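Local coordinates for protein MupZ (Pseudomonas fluorescens, PDB 6FXD) that probably acts as an epoxide hydrolase in mupirocin biosynthesis, in a cascade with a Rieske oxygenase that creates oxygen heterocycles, at residues A[26-32]-A[99-105]; A[45-49]-A[59-63]. All coordinates share one frame; numbering follows the deposited sequence. Where two conformers were deposited one is given.

Interaction 1: residues A[26-32]-A[99-105]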
ATOM      1  N   ALA A  26      -0.569  19.178   7.236  1.00 21.54           N
ATOM      2  CA  ALA A  26       0.459  20.160   7.539  1.00 21.42           C
ATOM      3  C   ALA A  26       0.331  20.555   9.002  1.00 19.11           C
ATOM      4  O   ALA A  26      -0.783  20.684   9.522  1.00 20.40           O
ATOM      5  CB  ALA A  26       0.293  21.406   6.674  1.00 22.24           C
ATOM      6  N   MET A  27       1.464  20.732   9.681  1.00 20.41           N
ATOM      7  CA  MET A  27       1.466  21.119  11.092  1.00 20.25           C
ATOM      8  C   MET A  27       2.525  22.183  11.344  1.00 20.49           C
ATOM      9  O   MET A  27       3.697  21.852  11.579  1.00 21.43           O
ATOM     10  CB  MET A  27       1.723  19.924  12.009  1.00 21.66           C
ATOM     11  CG  MET A  27       0.679  18.818  11.898  1.00 23.52           C
ATOM     12  SD  MET A  27       0.756  17.613  13.213  1.00 23.71           S
ATOM     13  CE  MET A  27       2.417  16.948  12.942  1.00 23.79           C
ATOM     14  N   PRO A  28       2.162  23.459  11.314  1.00 19.08           N
ATOM     15  CA  PRO A  28       3.057  24.488  11.850  1.00 19.57           C
ATOM     16  C   PRO A  28       2.990  24.531  13.367  1.00 18.93           C
ATOM     17  O   PRO A  28       1.918  24.371  13.960  1.00 19.84           O
ATOM     18  CB  PRO A  28       2.463  25.774  11.282  1.00 20.62           C
ATOM     19  CG  PRO A  28       0.996  25.453  11.180  1.00 21.59           C
ATOM     20  CD  PRO A  28       0.916  24.019  10.761  1.00 20.06           C
ATOM     21  N   TYR A  29       4.157  24.727  13.991  1.00 18.75           N
ATOM     22  CA  TYR A  29       4.299  24.933  15.428  1.00 19.21           C
ATOM     23  C   TYR A  29       4.755  26.372  15.632  1.00 19.84           C
ATOM     24  O   TYR A  29       5.725  26.811  15.000  1.00 21.79           O
ATOM     25  CB  TYR A  29       5.319  23.958  16.050  1.00 20.57           C
ATOM     26  CG  TYR A  29       4.817  22.539  16.093  1.00 22.12           C
ATOM     27  CD1 TYR A  29       4.801  21.770  14.942  1.00 21.21           C
ATOM     28  CD2 TYR A  29       4.343  21.966  17.279  1.00 22.86           C
ATOM     29  CE1 TYR A  29       4.367  20.435  14.971  1.00 20.93           C
ATOM     30  CE2 TYR A  29       3.885  20.646  17.310  1.00 22.02           C
ATOM     31  CZ  TYR A  29       3.907  19.890  16.152  1.00 22.82           C
ATOM     32  OH  TYR A  29       3.448  18.592  16.162  1.00 24.80           O
ATOM     33  N   PHE A  30       4.066  27.094  16.508  1.00 20.17           N
ATOM     34  CA  PHE A  30       4.279  28.524  16.701  1.00 20.16           C
ATOM     35  C   PHE A  30       4.900  28.796  18.062  1.00 21.47           C
ATOM     36  O   PHE A  30       4.492  28.209  19.070  1.00 23.24           O
ATOM     37  CB  PHE A  30       2.968  29.310  16.622  1.00 20.66           C
ATOM     38  CG  PHE A  30       2.195  29.085  15.359  1.00 20.82           C
ATOM     39  CD1 PHE A  30       1.296  28.036  15.242  1.00 23.06           C
ATOM     40  CD2 PHE A  30       2.315  29.968  14.289  1.00 21.34           C
ATOM     41  CE1 PHE A  30       0.566  27.841  14.083  1.00 23.60           C
ATOM     42  CE2 PHE A  30       1.573  29.779  13.127  1.00 23.03           C
ATOM     43  CZ  PHE A  30       0.711  28.712  13.024  1.00 23.60           C
ATOM     44  N   GLU A  31       5.874  29.697  18.089  1.00 21.63           N
ATOM     45  CA  GLU A  31       6.372  30.276  19.326  1.00 25.29           C
ATOM     46  C   GLU A  31       5.695  31.639  19.443  1.00 22.67           C
ATOM     47  O   GLU A  31       5.967  32.524  18.636  1.00 23.97           O
ATOM     48  CB  GLU A  31       7.893  30.419  19.276  1.00 31.25           C
ATOM     49  CG  GLU A  31       8.489  30.924  20.577  1.00 36.91           C
ATOM     50  CD  GLU A  31       9.999  30.988  20.562  1.00 46.38           C
ATOM     51  OE1 GLU A  31      10.631  30.046  20.037  1.00 48.20           O
ATOM     52  OE2 GLU A  31      10.550  31.986  21.082  1.00 50.57           O
ATOM     53  N   ILE A  32       4.832  31.802  20.438  1.00 22.46           N
ATOM     54  CA  ILE A  32       3.995  32.997  20.587  1.00 21.40           C
ATOM     55  C   ILE A  32       4.459  33.733  21.841  1.00 22.68           C
ATOM     56  O   ILE A  32       4.349  33.180  22.944  1.00 24.04           O
ATOM     57  CB  ILE A  32       2.511  32.619  20.704  1.00 22.56           C
ATOM     58  CG1 ILE A  32       2.094  31.653  19.585  1.00 21.33           C
ATOM     59  CG2 ILE A  32       1.643  33.882  20.655  1.00 23.36           C
ATOM     60  CD1 ILE A  32       0.822  30.909  19.872  1.00 21.71           C
ATOM     61  N   ALA A  99       3.767  35.898  16.016  1.00 24.42           N
ATOM     62  CA  ALA A  99       4.445  34.671  16.400  1.00 23.40           C
ATOM     63  C   ALA A  99       5.482  34.331  15.343  1.00 25.32           C
ATOM     64  O   ALA A  99       5.536  34.946  14.277  1.00 27.95           O
ATOM     65  CB  ALA A  99       3.439  33.530  16.548  1.00 24.04           C
ATOM     66  N   SER A 100       6.309  33.338  15.649  1.00 26.29           N
ATOM     67  CA  SER A 100       7.204  32.771  14.653  1.00 28.88           C
ATOM     68  C   SER A 100       6.945  31.276  14.543  1.00 26.18           C
ATOM     69  O   SER A 100       6.550  30.623  15.515  1.00 25.42           O
ATOM     70  CB  SER A 100       8.677  33.055  14.975  1.00 33.41           C
ATOM     71  OG  SER A 100       9.010  32.600  16.269  1.00 37.95           O
ATOM     72  N   ILE A 101       7.113  30.744  13.342  1.00 25.75           N
ATOM     73  CA  ILE A 101       6.962  29.311  13.123  1.00 25.27           C
ATOM     74  C   ILE A 101       8.325  28.673  13.338  1.00 27.11           C
ATOM     75  O   ILE A 101       9.299  29.032  12.664  1.00 29.52           O
ATOM     76  CB  ILE A 101       6.414  29.009  11.722  1.00 26.44           C
ATOM     77  CG1 ILE A 101       4.939  29.420  11.669  1.00 26.80           C
ATOM     78  CG2 ILE A 101       6.512  27.517  11.436  1.00 27.03           C
ATOM     79  CD1 ILE A 101       4.281  29.309  10.308  1.00 29.01           C
ATOM     80  N   VAL A 102       8.398  27.763  14.310  1.00 24.83           N
ATOM     81  CA  VAL A 102       9.661  27.124  14.675  1.00 25.38           C
ATOM     82  C   VAL A 102       9.790  25.702  14.149  1.00 26.14           C
ATOM     83  O   VAL A 102      10.902  25.161  14.153  1.00 28.20           O
ATOM     84  CB  VAL A 102       9.898  27.164  16.197  1.00 28.41           C
ATOM     85  CG1 VAL A 102      10.060  28.611  16.660  1.00 30.57           C
ATOM     86  CG2 VAL A 102       8.751  26.479  16.947  1.00 29.08           C
ATOM     87  N   ARG A 103       8.700  25.080  13.721  1.00 25.93           N
ATOM     88  CA  ARG A 103       8.717  23.761  13.102  1.00 26.14           C
ATOM     89  C   ARG A 103       7.561  23.732  12.114  1.00 23.79           C
ATOM     90  O   ARG A 103       6.513  24.320  12.378  1.00 23.69           O
ATOM     91  CB  ARG A 103       8.542  22.628  14.135  1.00 32.43           C
ATOM     92  CG  ARG A 103       9.059  21.273  13.644  1.00 39.06           C
ATOM     93  CD  ARG A 103       8.475  20.034  14.358  1.00 40.30           C
ATOM     94  NE  ARG A 103       8.112  20.258  15.751  1.00 37.58           N
ATOM     95  CZ  ARG A 103       7.381  19.428  16.497  1.00 39.20           C
ATOM     96  NH1 ARG A 103       6.917  18.285  16.001  1.00 39.45           N
ATOM     97  NH2 ARG A 103       7.110  19.745  17.747  1.00 38.93           N
ATOM     98  N   TYR A 104       7.757  23.092  10.965  1.00 23.75           N
ATOM     99  CA  TYR A 104       6.684  22.956   9.979  1.00 22.33           C
ATOM    100  C   TYR A 104       6.795  21.564   9.365  1.00 23.52           C
ATOM    101  O   TYR A 104       7.734  21.282   8.612  1.00 26.99           O
ATOM    102  CB  TYR A 104       6.747  24.064   8.921  1.00 23.69           C
ATOM    103  CG  TYR A 104       5.613  24.017   7.928  1.00 25.19           C
ATOM    104  CD1 TYR A 104       4.322  24.361   8.304  1.00 26.81           C
ATOM    105  CD2 TYR A 104       5.830  23.611   6.614  1.00 26.70           C
ATOM    106  CE1 TYR A 104       3.277  24.315   7.398  1.00 30.16           C
ATOM    107  CE2 TYR A 104       4.796  23.558   5.702  1.00 29.72           C
ATOM    108  CZ  TYR A 104       3.521  23.917   6.098  1.00 31.76           C
ATOM    109  OH  TYR A 104       2.485  23.865   5.200  1.00 35.40           O
ATOM    110  N   GLU A 105       5.841  20.700   9.684  1.00 21.85           N
ATOM    111  CA  GLU A 105       5.854  19.318   9.218  1.00 22.20           C
ATOM    112  C   GLU A 105       4.763  19.101   8.183  1.00 22.51           C
ATOM    113  O   GLU A 105       3.669  19.650   8.293  1.00 23.80           O
ATOM    114  CB  GLU A 105       5.592  18.336  10.359  1.00 25.92           C
ATOM    115  CG  GLU A 105       6.603  18.418  11.438  1.00 29.39           C
ATOM    116  CD  GLU A 105       6.451  17.333  12.496  1.00 31.18           C
ATOM    117  OE1 GLU A 105       5.600  16.418  12.350  1.00 29.69           O
ATOM    118  OE2 GLU A 105       7.177  17.420  13.499  1.00 31.58           O
TER
HETATM  119  O   HOH W   1       8.214  34.700  18.312  1.00 49.52           O

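Interaction 2: residues A[45-49]-A[59-63]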
ATOM      1  N   ALA A  45      -9.670  32.686  14.909  1.00 21.27           N
ATOM      2  CA  ALA A  45     -11.033  32.665  14.385  1.00 21.08           C
ATOM      3  C   ALA A  45     -11.074  33.193  12.961  1.00 21.81           C
ATOM      4  O   ALA A  45     -11.823  32.687  12.122  1.00 21.15           O
ATOM      5  CB  ALA A  45     -11.949  33.506  15.276  1.00 22.78           C
ATOM      6  N   VAL A  46     -10.245  34.201  12.672  1.00 20.02           N
ATOM      7  CA  VAL A  46     -10.166  34.751  11.327  1.00 20.13           C
ATOM      8  C   VAL A  46      -9.586  33.722  10.358  1.00 19.74           C
ATOM      9  O   VAL A  46     -10.095  33.544   9.240  1.00 21.28           O
ATOM     10  CB  VAL A  46      -9.356  36.062  11.354  1.00 20.64           C
ATOM     11  CG1 VAL A  46      -9.181  36.645   9.948  1.00 23.89           C
ATOM     12  CG2 VAL A  46      -9.999  37.080  12.300  1.00 20.66           C
ATOM     13  N   PHE A  47      -8.513  33.023  10.768  1.00 18.90           N
ATOM     14  CA  PHE A  47      -7.929  32.037   9.872  1.00 20.11           C
ATOM     15  C   PHE A  47      -8.858  30.854   9.657  1.00 19.74           C
ATOM     16  O   PHE A  47      -8.926  30.322   8.549  1.00 20.45           O
ATOM     17  CB  PHE A  47      -6.604  31.551  10.437  1.00 20.00           C
ATOM     18  CG  PHE A  47      -5.462  32.463  10.146  1.00 23.17           C
ATOM     19  CD1 PHE A  47      -5.321  33.648  10.849  1.00 25.83           C
ATOM     20  CD2 PHE A  47      -4.555  32.154   9.159  1.00 25.82           C
ATOM     21  CE1 PHE A  47      -4.275  34.508  10.571  1.00 29.06           C
ATOM     22  CE2 PHE A  47      -3.498  32.998   8.893  1.00 29.05           C
ATOM     23  CZ  PHE A  47      -3.367  34.184   9.605  1.00 29.90           C
ATOM     24  N   ILE A  48      -9.588  30.438  10.696  1.00 19.32           N
ATOM     25  CA  ILE A  48     -10.536  29.339  10.541  1.00 21.03           C
ATOM     26  C   ILE A  48     -11.657  29.726   9.580  1.00 22.57           C
ATOM     27  O   ILE A  48     -12.077  28.939   8.727  1.00 22.71           O
ATOM     28  CB  ILE A  48     -11.090  28.905  11.909  1.00 22.10           C
ATOM     29  CG1 ILE A  48     -10.004  28.182  12.712  1.00 23.20           C
ATOM     30  CG2 ILE A  48     -12.297  28.026  11.722  1.00 24.68           C
ATOM     31  CD1 ILE A  48     -10.278  28.130  14.189  1.00 23.74           C
ATOM     32  N   GLU A  49     -12.191  30.936   9.724  1.00 23.10           N
ATOM     33  CA  GLU A  49     -13.264  31.324   8.824  1.00 23.29           C
ATOM     34  C   GLU A  49     -12.800  31.314   7.377  1.00 23.48           C
ATOM     35  O   GLU A  49     -13.529  30.863   6.480  1.00 24.32           O
ATOM     36  CB  GLU A  49     -13.750  32.715   9.214  1.00 24.34           C
ATOM     37  CG  GLU A  49     -15.082  33.139   8.546  1.00 27.24           C
ATOM     38  CD  GLU A  49     -14.933  33.652   7.122  1.00 30.90           C
ATOM     39  OE1 GLU A  49     -13.869  34.214   6.788  1.00 30.90           O
ATOM     40  OE2 GLU A  49     -15.911  33.510   6.343  1.00 32.10           O
ATOM     41  N   TYR A  59      -9.963  19.369   7.748  1.00 21.61           N
ATOM     42  CA  TYR A  59      -9.843  19.650   9.170  1.00 22.15           C
ATOM     43  C   TYR A  59      -8.859  20.797   9.339  1.00 20.16           C
ATOM     44  O   TYR A  59      -7.833  20.835   8.663  1.00 21.04           O
ATOM     45  CB  TYR A  59      -9.293  18.425   9.900  1.00 22.86           C
ATOM     46  CG  TYR A  59      -9.311  18.525  11.398  1.00 24.34           C
ATOM     47  CD1 TYR A  59      -8.261  19.128  12.089  1.00 25.01           C
ATOM     48  CD2 TYR A  59     -10.354  17.979  12.138  1.00 26.11           C
ATOM     49  CE1 TYR A  59      -8.264  19.218  13.466  1.00 24.81           C
ATOM     50  CE2 TYR A  59     -10.361  18.056  13.513  1.00 27.44           C
ATOM     51  CZ  TYR A  59      -9.315  18.674  14.174  1.00 27.97           C
ATOM     52  OH  TYR A  59      -9.323  18.755  15.545  1.00 30.86           O
ATOM     53  N   TYR A  60      -9.171  21.728  10.240  1.00 21.09           N
ATOM     54  CA  TYR A  60      -8.283  22.867  10.477  1.00 20.76           C
ATOM     55  C   TYR A  60      -8.522  23.304  11.920  1.00 20.94           C
ATOM     56  O   TYR A  60      -9.569  23.895  12.222  1.00 23.89           O
ATOM     57  CB  TYR A  60      -8.604  23.988   9.498  1.00 21.11           C
ATOM     58  CG  TYR A  60      -7.631  25.140   9.467  1.00 20.39           C
ATOM     59  CD1 TYR A  60      -6.419  25.050   8.779  1.00 21.37           C
ATOM     60  CD2 TYR A  60      -7.949  26.345  10.087  1.00 21.66           C
ATOM     61  CE1 TYR A  60      -5.553  26.141   8.721  1.00 21.50           C
ATOM     62  CE2 TYR A  60      -7.089  27.413  10.055  1.00 22.30           C
ATOM     63  CZ  TYR A  60      -5.902  27.323   9.368  1.00 21.91           C
ATOM     64  OH  TYR A  60      -5.078  28.422   9.359  1.00 25.25           O
ATOM     65  N   GLY A  61      -7.576  23.031  12.807  1.00 20.28           N
ATOM     66  CA  GLY A  61      -7.783  23.300  14.221  1.00 21.41           C
ATOM     67  C   GLY A  61      -6.516  23.725  14.934  1.00 19.67           C
ATOM     68  O   GLY A  61      -5.430  23.198  14.670  1.00 21.73           O
ATOM     69  N   PHE A  62      -6.665  24.664  15.871  1.00 19.59           N
ATOM     70  CA  PHE A  62      -5.555  25.227  16.633  1.00 18.18           C
ATOM     71  C   PHE A  62      -5.553  24.678  18.056  1.00 18.19           C
ATOM     72  O   PHE A  62      -6.600  24.632  18.717  1.00 19.96           O
ATOM     73  CB  PHE A  62      -5.642  26.757  16.699  1.00 19.36           C
ATOM     74  CG  PHE A  62      -5.312  27.439  15.406  1.00 19.71           C
ATOM     75  CD1 PHE A  62      -3.983  27.697  15.039  1.00 20.34           C
ATOM     76  CD2 PHE A  62      -6.327  27.824  14.538  1.00 21.06           C
ATOM     77  CE1 PHE A  62      -3.693  28.349  13.843  1.00 20.01           C
ATOM     78  CE2 PHE A  62      -6.034  28.456  13.343  1.00 21.49           C
ATOM     79  CZ  PHE A  62      -4.730  28.715  12.996  1.00 20.00           C
ATOM     80  N   SER A  63      -4.369  24.302  18.540  0.65 17.89           N
ATOM     81  CA  SER A  63      -4.178  23.779  19.891  0.65 17.77           C
ATOM     82  C   SER A  63      -2.987  24.473  20.537  0.65 19.00           C
ATOM     83  O   SER A  63      -2.137  25.040  19.852  0.65 18.69           O
ATOM     84  CB  SER A  63      -3.874  22.277  19.889  0.65 19.27           C
ATOM     85  OG  SER A  63      -4.869  21.562  19.196  0.65 19.71           O
TER

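Interaction 1: residues A[26-32]-A[99-105]
Six backbone hydrogen bonds join Met27, Tyr29 and Glu31 to Glu105, Arg103, Val102 and Ser100 in an antiparallel ladder, the two strands running at 133° as inner neighbours in the sheet of a ferredoxin-like fold. The register slips by one residue between Tyr29 and Phe30, a beta bulge with Val102 and Arg103 both opposite Tyr29: Tyr29 N binds Arg103 O at 2.9 Å and Tyr29 O accepts Val102 N, while Arg103 N is buried without a partner. Phe30 pairs with Ile101, and its CE2 lies 3.7 Å from Ile101 CG1. These two share a face with Pro28, whose CB meets the edge of the Tyr104 ring at CD1 (3.8 Å); Phe30 also meets Phe40 of helix 37-51 edge-to-face.

On the other face Arg103 stacks flat on Tyr29. Its extended chain bends at chi3 (-31°), which lays the guanidinium over the ring with the planes 11° apart and CZ 3.5 Å from the ring centroid, a cation-pi contact. Arg103 NH1 makes a salt bridge to Glu105 OE2 (2.7 Å); OE2 lies in the guanidinium plane, while NH1 comes from above the carboxylate plane. The second subunit completes this cluster: its Glu105 takes the Tyr29 hydroxyl and pairs with Arg103 NH2. An alanine in place of Tyr29 would probably leave the guanidinium without its flat support and that neighbouring carboxylate without its hydroxyl partner. Near the strand ends, a water joins Glu31 O (3.1 Å) to Ser100 OG (3.0 Å).

Interaction 2: residues A[45-49]-A[59-63]
Ile48 pushes its side chain against the rims of two aromatic rings, Tyr60 and Phe62, which both rise from strand 59-63 toward helix 45-49. Helix and strand run almost exactly opposite ways, at 171°, with their axes 9.2 Å apart, so the space between them is filled by side chains.

The Ile48 branch is the main bump. Its CG1 meets the edge of the Tyr60 ring at CD2, 3.8 Å away and in the ring plane, and is also 4.0 Å from Phe62 CE2. One bond further out, CD1 touches the edge of Phe62 at CD2 (4.0 Å), again near the plane of that ring. Isoleucine and phenylalanine slide past each other in opposite directions. With CG1 set anti to the carbonyl carbon (chi1 -71°), the longer branch is the one that enters the angle between the two rings.

The second bump comes from the strand: the Tyr60 hydroxyl end fits against Phe47 CB (3.6 Å from OH), and Tyr60 CE2 lies 3.8 Å from the Phe47 carbonyl O, so the tyrosine tip fills the recess next to the helix backbone. Phe47 CB also comes within 4.3 Å of Phe62 CZ. Its CB and CD2 meet the Tyr60 hydroxyl, while the ring goes on to Ile88 and Leu91 of helix 78-94. Tyr60 in turn meets the ring of His84 on that second helix, while Phe62 touches Cys44 one turn back along the first. Residues 59-63 pair antiparallel with a strand of the second subunit, so the sheet runs on across the interface. Helix 37-51 is the crossover of a split beta-alpha-beta unit, strand 68-75 lying between its two parallel strands 24-31 and 57-65, as in ferredoxin-like folds.

How the interactions relate
Interaction 1 is a strand-to-strand ladder inside the sheet; interaction 2 lays a helix on that sheet's outermost strand within the chain, and is nested inside the loop that interaction 1 closes. They meet on the helix-covered face, where Phe30 CE1 lies 4.3 Å from Phe62 CE1. Interaction 1 is largely buried at its 26-29/103-105 side and surfaces around Glu31 and Ser100 to Val102; interaction 2 has buried Tyr60 and Phe62 under partly exposed Phe47 and Ile48. The first combines backbone bonds with a charged, aromatic cluster; the second rests on an aliphatic branch and a CB packed against aromatic rings, with no polar bond between the segments. Each reaches the second subunit, the second chiefly by strand pairing.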